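Local coordinates for protein betaine aldehyde dehydrogenase (Staphylococcus aureus subsp. aureus COL, PDB 4QTO) that probably catalyses the NAD-dependent oxidation of betaine aldehyde to glycine betaine, acting as a tetrameric member of the aldehyde dehydrogenase family, at residues D71-I76 against G241-G246; V174-P179 against L201-S206; V250-F255 against N275-L280. All blocks are in the same frame, centred on the assembly; numbering follows the deposited sequence.

The three contacts give a worked example of how a Rossmann-type layer is built. Interactions 2 and 3, parallel strand pairs of the same sheet with centres about 10 Å apart, are joined by probable hydrogen bonds S254 N to T175 O and I177 N to S254 O, both 2.9 Å. Interaction 1, the helix pair packed on the sheet face that carries T175 and V202, is centred about 10 Å from interaction 2, where T175 OG1 probably hydrogen-bonds to M244 O at 2.8 Å, and about 14 Å from interaction 3, where I76 CG2 meets V250 CG2 at 4.0 Å. Polyethylene glycol in the active site lies about 3 Å from the P179 side chain and 7 Å from that of F255.

Interaction 1: D71-I76 against G241-G246; sequences DAERAI and GDVMSG
V243 turns CG1 to A72, E73 and I76 and CG2 to E73, joining two helices that cover one face of the Rossmann-type sheet. The segments run almost alongside each other, their axes 9.2 Å apart and crossing at -25°. With CG1 anti to its backbone N (chi1 169°), V243 turns that methyl toward helix 69-85, where it lies 4.0 Å from A72 CB and 3.9 Å from I76 CD1. The methylene part of E73 closes over the same methyl from one flank, E73 CG standing 3.5 Å from V243 CG1. This glutamate is modelled in two conformers; in the one described the two side chains cross at about a right angle, and its carboxylate passes beside V243 CG2.

The small A72 completes the seam by meeting M244 CG at 4.3 Å, a contact of the one conformer described, since M244 too is modelled in two. I76 stretches its chain so that CD1 reaches the carbonyl oxygen of V243. No hydrogen bond links the two segments, and the grip is almost wholly apolar. Farther out, both helices rest on the sheet: A75, I76 and M244 touch V202 of strand 200-204, and M244 O accepts a hydrogen bond from T175 OG1. D242 OD1 is held by N268 and H264 of helix 259-269, which ties helix 237-246 to its neighbour in that direction. In the last turn of helix 237-246, G241 O takes two donors, S245 N and, at 3.0 Å, S245 OG, which approach from opposite faces of the carbonyl plane.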
loop_
_atom_site.group_PDB
_atom_site.type_symbol
_atom_site.label_atom_id
_atom_site.label_comp_id
_atom_site.label_asym_id
_atom_site.label_seq_id
_atom_site.Cartn_x
_atom_site.Cartn_y
_atom_site.Cartn_z
ATOM N N ASP A 71 -17.919 -38.053 -4.998
ATOM C CA ASP A 71 -17.132 -37.694 -3.791
ATOM C C ASP A 71 -16.668 -36.213 -3.927
ATOM O O ASP A 71 -16.764 -35.419 -2.968
ATOM C CB ASP A 71 -15.900 -38.591 -3.652
ATOM C CG ASP A 71 -16.230 -40.031 -3.260
ATOM O OD1 ASP A 71 -17.224 -40.252 -2.541
ATOM O OD2 ASP A 71 -15.442 -40.937 -3.645
ATOM N N ALA A 72 -16.189 -35.824 -5.110
ATOM C CA ALA A 72 -15.701 -34.462 -5.325
ATOM C C ALA A 72 -16.850 -33.476 -5.149
ATOM O O ALA A 72 -16.690 -32.428 -4.528
ATOM C CB ALA A 72 -15.073 -34.295 -6.711
ATOM N N GLU A 73 -18.022 -33.819 -5.689
ATOM C CA GLU A 73 -19.199 -32.969 -5.539
ATOM C C GLU A 73 -19.576 -32.828 -4.057
ATOM O O GLU A 73 -19.877 -31.722 -3.583
ATOM C CB GLU A 73 -20.395 -33.577 -6.315
ATOM C CG GLU A 73 -20.314 -33.534 -7.837
ATOM C CD GLU A 73 -21.296 -34.491 -8.540
ATOM O OE1 GLU A 73 -22.184 -35.075 -7.876
ATOM O OE2 GLU A 73 -21.175 -34.677 -9.767
ATOM N N ARG A 74 -19.548 -33.930 -3.313
ATOM C CA ARG A 74 -19.877 -33.881 -1.888
ATOM C C ARG A 74 -18.897 -32.973 -1.108
ATOM O O ARG A 74 -19.311 -32.200 -0.223
ATOM C CB ARG A 74 -19.920 -35.299 -1.264
ATOM C CG ARG A 74 -20.562 -35.297 0.106
ATOM C CD ARG A 74 -20.885 -36.702 0.612
ATOM N NE ARG A 74 -19.721 -37.491 0.989
ATOM C CZ ARG A 74 -19.092 -37.419 2.163
ATOM N NH1 ARG A 74 -19.465 -36.548 3.096
ATOM N NH2 ARG A 74 -18.069 -38.214 2.384
ATOM N N ALA A 75 -17.628 -33.035 -1.466
ATOM C CA ALA A 75 -16.611 -32.176 -0.845
ATOM C C ALA A 75 -16.851 -30.700 -1.146
ATOM O O ALA A 75 -16.778 -29.840 -0.263
ATOM C CB ALA A 75 -15.235 -32.549 -1.321
ATOM N N ILE A 76 -17.185 -30.400 -2.400
ATOM C CA ILE A 76 -17.462 -29.002 -2.772
ATOM C C ILE A 76 -18.702 -28.468 -2.019
ATOM O O ILE A 76 -18.716 -27.328 -1.508
ATOM C CB ILE A 76 -17.623 -28.880 -4.299
ATOM C CG1 ILE A 76 -16.251 -29.080 -4.953
ATOM C CG2 ILE A 76 -18.219 -27.523 -4.676
ATOM C CD1 ILE A 76 -16.336 -29.319 -6.436
ATOM N N GLY A 241 -11.715 -34.141 -12.265
ATOM C CA GLY A 241 -11.228 -32.804 -12.609
ATOM C C GLY A 241 -12.305 -31.903 -13.151
ATOM O O GLY A 241 -12.335 -30.696 -12.823
ATOM N N ASP A 242 -13.207 -32.466 -13.955
ATOM C CA ASP A 242 -14.298 -31.678 -14.496
ATOM C C ASP A 242 -15.217 -31.133 -13.419
ATOM O O ASP A 242 -15.697 -29.991 -13.518
ATOM C CB ASP A 242 -15.093 -32.453 -15.539
ATOM C CG ASP A 242 -14.354 -32.576 -16.870
ATOM O OD1 ASP A 242 -13.324 -31.881 -17.088
ATOM O OD2 ASP A 242 -14.826 -33.371 -17.700
ATOM N N VAL A 243 -15.520 -31.935 -12.382
ATOM C CA VAL A 243 -16.341 -31.416 -11.287
ATOM C C VAL A 243 -15.610 -30.324 -10.516
ATOM O O VAL A 243 -16.189 -29.292 -10.183
ATOM C CB VAL A 243 -16.763 -32.564 -10.309
ATOM C CG1 VAL A 243 -17.381 -32.042 -9.019
ATOM C CG2 VAL A 243 -17.718 -33.503 -11.004
ATOM N N MET A 244 -14.323 -30.520 -10.267
ATOM C CA MET A 244 -13.559 -29.528 -9.519
ATOM C C MET A 244 -13.410 -28.200 -10.237
ATOM O O MET A 244 -13.352 -27.154 -9.591
ATOM C CB MET A 244 -12.200 -30.078 -9.125
ATOM C CG MET A 244 -12.353 -31.225 -8.138
ATOM S SD MET A 244 -10.762 -31.839 -7.547
ATOM C CE MET A 244 -10.266 -30.407 -6.546
ATOM N N SER A 245 -13.390 -28.230 -11.566
ATOM C CA SER A 245 -13.249 -26.978 -12.313
ATOM C C SER A 245 -14.575 -26.414 -12.799
ATOM O O SER A 245 -14.654 -25.220 -13.105
ATOM C CB SER A 245 -12.325 -27.149 -13.502
ATOM O OG SER A 245 -12.769 -28.200 -14.342
ATOM N N GLY A 246 -15.608 -27.233 -12.871
ATOM C CA GLY A 246 -16.871 -26.820 -13.466
ATOM C C GLY A 246 -18.084 -26.698 -12.576
ATOM O O GLY A 246 -19.178 -26.452 -13.079
#

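Interaction 2: V174-P179 against L201-S206; sequences VTQITP and LVMKPS
The side-chain amide of Q176 lies between L201 and M203. L201 covers one side of its plane, with L201 CB 4.1 Å from Q176 CD, and the terminal methyl of M203 sits on the other side, M203 CE approaching Q176 OE1 to 3.5 Å. The oxygen is thus wrapped in carbon and has no polar partner in the model, whereas Q176 NE2 bonds to the hydroxyl of Y500. A bend at the last torsion of M203 (chi3 -75°) carries its methyl back to this amide and to T178 CG2. Next along, T178 OG1 lies 3.2 Å from P205 CA, beside the proline ring.

The backbones run parallel with matched residues from V174 and L201 onward. V174 O receives V202 N, Q176 N gives to V202 O, and K204 N reaches Q176 O at 2.8 Å, nearly collinear with the carbonyl; T178 N to K204 O is longer, at 3.3 Å. Beyond the strands direct pairing gives way to water: one molecule donates to both T178 O and K204 O, another links P179 O with S206 N. K204 NZ folds round to P205 O, 2.8 Å away and above that carbonyl plane, and also bonds to G235 O. With helix 183-197 connecting the two strands, this is the beta-alpha-beta crossover of a Rossmann fold, with P179, just past the C-terminal end of its strand, beside the polyethylene glycol fragment bound in the active site.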
loop_
_atom_site.group_PDB
_atom_site.type_symbol
_atom_site.label_atom_id
_atom_site.label_comp_id
_atom_site.label_asym_id
_atom_site.label_seq_id
_atom_site.Cartn_x
_atom_site.Cartn_y
_atom_site.Cartn_z
ATOM N N VAL A 174 -12.791 -22.679 -2.848
ATOM C CA VAL A 174 -11.721 -22.810 -3.814
ATOM C C VAL A 174 -11.365 -24.268 -4.058
ATOM O O VAL A 174 -11.319 -25.058 -3.104
ATOM C CB VAL A 174 -10.434 -22.110 -3.335
ATOM C CG1 VAL A 174 -9.369 -22.167 -4.432
ATOM C CG2 VAL A 174 -10.728 -20.672 -2.925
ATOM N N THR A 175 -11.130 -24.617 -5.319
ATOM C CA THR A 175 -10.652 -25.955 -5.682
ATOM C C THR A 175 -9.173 -25.777 -6.057
ATOM O O THR A 175 -8.765 -24.784 -6.690
ATOM C CB THR A 175 -11.470 -26.654 -6.744
ATOM O OG1 THR A 175 -11.524 -25.845 -7.900
ATOM C CG2 THR A 175 -12.870 -26.949 -6.212
ATOM N N GLN A 176 -8.361 -26.745 -5.649
ATOM C CA GLN A 176 -6.919 -26.641 -5.746
ATOM C C GLN A 176 -6.384 -27.962 -6.288
ATOM O O GLN A 176 -6.621 -29.007 -5.682
ATOM C CB GLN A 176 -6.326 -26.321 -4.376
ATOM C CG GLN A 176 -6.837 -24.998 -3.800
ATOM C CD GLN A 176 -6.402 -24.726 -2.381
ATOM O OE1 GLN A 176 -6.283 -25.625 -1.566
ATOM N NE2 GLN A 176 -6.189 -23.450 -2.086
ATOM N N ILE A 177 -5.664 -27.901 -7.396
ATOM C CA ILE A 177 -5.157 -29.120 -8.095
ATOM C C ILE A 177 -3.661 -28.940 -8.255
ATOM O O ILE A 177 -3.203 -27.955 -8.834
ATOM C CB ILE A 177 -5.858 -29.303 -9.449
ATOM C CG1 ILE A 177 -7.364 -29.496 -9.226
ATOM C CG2 ILE A 177 -5.245 -30.459 -10.198
ATOM C CD1 ILE A 177 -8.191 -29.405 -10.499
ATOM N N THR A 178 -2.890 -29.854 -7.656
ATOM C CA THR A 178 -1.450 -29.749 -7.597
ATOM C C THR A 178 -0.719 -30.803 -8.439
ATOM O O THR A 178 -1.293 -31.851 -8.791
ATOM C CB THR A 178 -0.988 -29.827 -6.128
ATOM O OG1 THR A 178 -1.629 -30.949 -5.516
ATOM C CG2 THR A 178 -1.413 -28.597 -5.365
ATOM N N PRO A 179 0.551 -30.532 -8.772
ATOM C CA PRO A 179 1.344 -31.401 -9.666
ATOM C C PRO A 179 2.180 -32.430 -8.934
ATOM O O PRO A 179 2.318 -32.400 -7.697
ATOM C CB PRO A 179 2.259 -30.384 -10.360
ATOM C CG PRO A 179 2.571 -29.467 -9.280
ATOM C CD PRO A 179 1.306 -29.302 -8.480
ATOM N N LEU A 201 -11.689 -24.941 1.216
ATOM C CA LEU A 201 -10.965 -25.507 0.088
ATOM C C LEU A 201 -11.191 -26.984 -0.121
ATOM O O LEU A 201 -11.498 -27.724 0.806
ATOM C CB LEU A 201 -9.459 -25.245 0.264
ATOM C CG LEU A 201 -8.740 -25.899 1.463
ATOM C CD1 LEU A 201 -8.222 -27.276 1.068
ATOM C CD2 LEU A 201 -7.552 -25.050 1.938
ATOM N N VAL A 202 -11.042 -27.373 -1.378
ATOM C CA VAL A 202 -11.047 -28.780 -1.790
ATOM C C VAL A 202 -9.797 -28.976 -2.623
ATOM O O VAL A 202 -9.651 -28.369 -3.703
ATOM C CB VAL A 202 -12.291 -29.185 -2.600
ATOM C CG1 VAL A 202 -12.243 -30.693 -2.922
ATOM C CG2 VAL A 202 -13.581 -28.858 -1.872
ATOM N N MET A 203 -8.888 -29.825 -2.148
ATOM C CA MET A 203 -7.628 -30.076 -2.834
ATOM C C MET A 203 -7.540 -31.469 -3.379
ATOM O O MET A 203 -8.027 -32.418 -2.740
ATOM C CB MET A 203 -6.453 -29.873 -1.866
ATOM C CG MET A 203 -5.109 -30.232 -2.479
ATOM S SD MET A 203 -3.644 -29.628 -1.595
ATOM C CE MET A 203 -3.717 -27.909 -2.062
ATOM N N LYS A 204 -6.954 -31.600 -4.573
ATOM C CA LYS A 204 -6.703 -32.908 -5.183
ATOM C C LYS A 204 -5.270 -32.930 -5.656
ATOM O O LYS A 204 -4.920 -32.198 -6.581
ATOM C CB LYS A 204 -7.624 -33.209 -6.365
ATOM C CG LYS A 204 -7.451 -34.644 -6.898
ATOM C CD LYS A 204 -7.919 -34.803 -8.322
ATOM C CE LYS A 204 -6.820 -34.492 -9.316
ATOM N NZ LYS A 204 -5.714 -35.512 -9.316
ATOM N N PRO A 205 -4.417 -33.755 -5.025
ATOM C CA PRO A 205 -3.024 -33.860 -5.485
ATOM C C PRO A 205 -2.931 -34.726 -6.728
ATOM O O PRO A 205 -3.916 -35.385 -7.116
ATOM C CB PRO A 205 -2.316 -34.519 -4.305
ATOM C CG PRO A 205 -3.384 -35.391 -3.702
ATOM C CD PRO A 205 -4.672 -34.636 -3.871
ATOM N N SER A 206 -1.764 -34.733 -7.365
ATOM C CA SER A 206 -1.551 -35.557 -8.526
ATOM C C SER A 206 -1.854 -36.996 -8.138
ATOM O O SER A 206 -1.456 -37.458 -7.056
ATOM C CB SER A 206 -0.116 -35.471 -9.006
ATOM O OG SER A 206 0.059 -36.374 -10.098
HETATM O O HOH W 1 -3.790 -32.980 -9.160
HETATM O O HOH W 2 0.516 -33.551 -6.049
#

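Interaction 3: V250-F255 against N275-L280; sequences VDLVSF and NIALEL
F255 turns the edge of its ring to L280: L280 CD2 lies in the ring plane, 3.7 Å from F255 CE2, and the two side chains cross at about a right angle. L278 comes in at a slant instead, its CD2 3.9 Å from F255 CB. Setting CG anti to the backbone N (chi1 169°) puts the F255 ring alongside the second strand, with its CE2 edge toward L280. On the face carrying L252, N275 and A277, L252 CD1 stands across N275 CB at 3.7 Å.

The two strands are consecutive in a Rossmann-type beta-alpha-beta unit, linked by helix 259-269, whose I265 packs on V253 and F255. Backbone hydrogen bonds of the parallel pair alternate in direction: V253 N to N275 O, A277 N to V253 O, F255 N to A277 O and E279 N to F255 O. Where the pairing begins, the N275 side chain takes over: N275 ND2 donates to D251 O at 2.9 Å, almost straight at the hydrogen (164°), with the acceptor in the amide plane. A weak bond from N275 N reaches the same oxygen. R80 holds the D251 carboxylate in a salt bridge. L278 and L280 also pack on V273 of a neighbouring subunit, and the N275 side chain lies about 4 Å from a bound sodium ion.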
loop_
_atom_site.group_PDB
_atom_site.type_symbol
_atom_site.label_atom_id
_atom_site.label_comp_id
_atom_site.label_asym_id
_atom_site.label_seq_id
_atom_site.Cartn_x
_atom_site.Cartn_y
_atom_site.Cartn_z
ATOM N N VAL A 250 -18.157 -23.297 -6.874
ATOM C CA VAL A 250 -16.745 -22.930 -6.754
ATOM C C VAL A 250 -16.541 -21.468 -7.180
ATOM O O VAL A 250 -17.081 -21.053 -8.205
ATOM C CB VAL A 250 -15.870 -23.848 -7.613
ATOM C CG1 VAL A 250 -14.406 -23.426 -7.580
ATOM C CG2 VAL A 250 -15.996 -25.288 -7.137
ATOM N N ASP A 251 -15.770 -20.706 -6.390
ATOM C CA ASP A 251 -15.464 -19.296 -6.684
ATOM C C ASP A 251 -14.083 -19.075 -7.329
ATOM O O ASP A 251 -13.871 -18.073 -7.996
ATOM C CB ASP A 251 -15.591 -18.471 -5.411
ATOM C CG ASP A 251 -17.006 -18.488 -4.861
ATOM O OD1 ASP A 251 -17.956 -18.022 -5.558
ATOM O OD2 ASP A 251 -17.190 -19.048 -3.742
ATOM N N LEU A 252 -13.150 -20.013 -7.108
ATOM C CA LEU A 252 -11.810 -19.946 -7.697
ATOM C C LEU A 252 -11.315 -21.361 -7.925
ATOM O O LEU A 252 -11.405 -22.206 -7.025
ATOM C CB LEU A 252 -10.821 -19.248 -6.747
ATOM C CG LEU A 252 -9.324 -19.301 -7.111
ATOM C CD1 LEU A 252 -9.017 -18.473 -8.333
ATOM C CD2 LEU A 252 -8.473 -18.864 -5.932
ATOM N N VAL A 253 -10.789 -21.596 -9.122
ATOM C CA VAL A 253 -10.115 -22.854 -9.462
ATOM C C VAL A 253 -8.630 -22.494 -9.592
ATOM O O VAL A 253 -8.260 -21.626 -10.397
ATOM C CB VAL A 253 -10.601 -23.424 -10.802
ATOM C CG1 VAL A 253 -9.827 -24.716 -11.117
ATOM C CG2 VAL A 253 -12.081 -23.646 -10.760
ATOM N N SER A 254 -7.780 -23.122 -8.785
ATOM C CA SER A 254 -6.334 -22.889 -8.790
ATOM C C SER A 254 -5.646 -24.194 -9.236
ATOM O O SER A 254 -5.684 -25.166 -8.494
ATOM C CB SER A 254 -5.820 -22.449 -7.428
ATOM O OG SER A 254 -4.417 -22.224 -7.485
ATOM N N PHE A 255 -4.997 -24.174 -10.388
ATOM C CA PHE A 255 -4.398 -25.384 -10.984
ATOM C C PHE A 255 -2.944 -25.147 -11.343
ATOM O O PHE A 255 -2.609 -24.116 -11.918
ATOM C CB PHE A 255 -5.172 -25.756 -12.235
ATOM C CG PHE A 255 -4.516 -26.814 -13.068
ATOM C CD1 PHE A 255 -4.720 -28.162 -12.804
ATOM C CD2 PHE A 255 -3.672 -26.465 -14.109
ATOM C CE1 PHE A 255 -4.103 -29.126 -13.568
ATOM C CE2 PHE A 255 -3.073 -27.433 -14.890
ATOM C CZ PHE A 255 -3.284 -28.763 -14.614
ATOM N N ASN A 275 -13.350 -17.563 -11.380
ATOM C CA ASN A 275 -11.981 -17.085 -11.360
ATOM C C ASN A 275 -11.022 -18.259 -11.559
ATOM O O ASN A 275 -11.263 -19.350 -11.023
ATOM C CB ASN A 275 -11.646 -16.487 -9.981
ATOM C CG ASN A 275 -12.399 -15.209 -9.671
ATOM O OD1 ASN A 275 -12.096 -14.134 -10.230
ATOM N ND2 ASN A 275 -13.334 -15.287 -8.731
ATOM N N ILE A 276 -9.970 -18.057 -12.344
ATOM C CA ILE A 276 -8.953 -19.099 -12.476
ATOM C C ILE A 276 -7.571 -18.542 -12.194
ATOM O O ILE A 276 -7.252 -17.376 -12.480
ATOM C CB ILE A 276 -8.898 -19.895 -13.787
ATOM C CG1 ILE A 276 -8.321 -19.085 -14.952
ATOM C CG2 ILE A 276 -10.239 -20.537 -14.089
ATOM C CD1 ILE A 276 -9.219 -17.997 -15.494
ATOM N N ALA A 277 -6.775 -19.414 -11.603
ATOM C CA ALA A 277 -5.359 -19.134 -11.308
ATOM C C ALA A 277 -4.655 -20.374 -11.880
ATOM O O ALA A 277 -5.028 -21.503 -11.550
ATOM C CB ALA A 277 -5.070 -18.971 -9.834
ATOM N N LEU A 278 -3.730 -20.159 -12.804
ATOM C CA LEU A 278 -3.017 -21.251 -13.478
ATOM C C LEU A 278 -1.505 -21.057 -13.462
ATOM O O LEU A 278 -1.026 -19.948 -13.651
ATOM C CB LEU A 278 -3.419 -21.306 -14.959
ATOM C CG LEU A 278 -4.905 -21.472 -15.274
ATOM C CD1 LEU A 278 -5.132 -21.291 -16.761
ATOM C CD2 LEU A 278 -5.449 -22.793 -14.802
ATOM N N GLU A 279 -0.769 -22.147 -13.235
ATOM C CA GLU A 279 0.698 -22.130 -13.365
ATOM C C GLU A 279 0.996 -23.361 -14.194
ATOM O O GLU A 279 0.777 -24.497 -13.749
ATOM C CB GLU A 279 1.455 -22.137 -12.069
ATOM C CG GLU A 279 2.830 -21.443 -12.179
ATOM C CD GLU A 279 4.011 -22.349 -12.480
ATOM O OE1 GLU A 279 4.872 -22.487 -11.587
ATOM O OE2 GLU A 279 4.079 -22.966 -13.556
ATOM N N LEU A 280 1.481 -23.123 -15.402
ATOM C CA LEU A 280 1.649 -24.168 -16.399
ATOM C C LEU A 280 3.035 -24.479 -16.940
ATOM O O LEU A 280 3.153 -25.127 -17.979
ATOM C CB LEU A 280 0.752 -23.811 -17.564
ATOM C CG LEU A 280 -0.697 -23.432 -17.240
ATOM C CD1 LEU A 280 -1.479 -23.064 -18.499
ATOM C CD2 LEU A 280 -1.400 -24.554 -16.524
#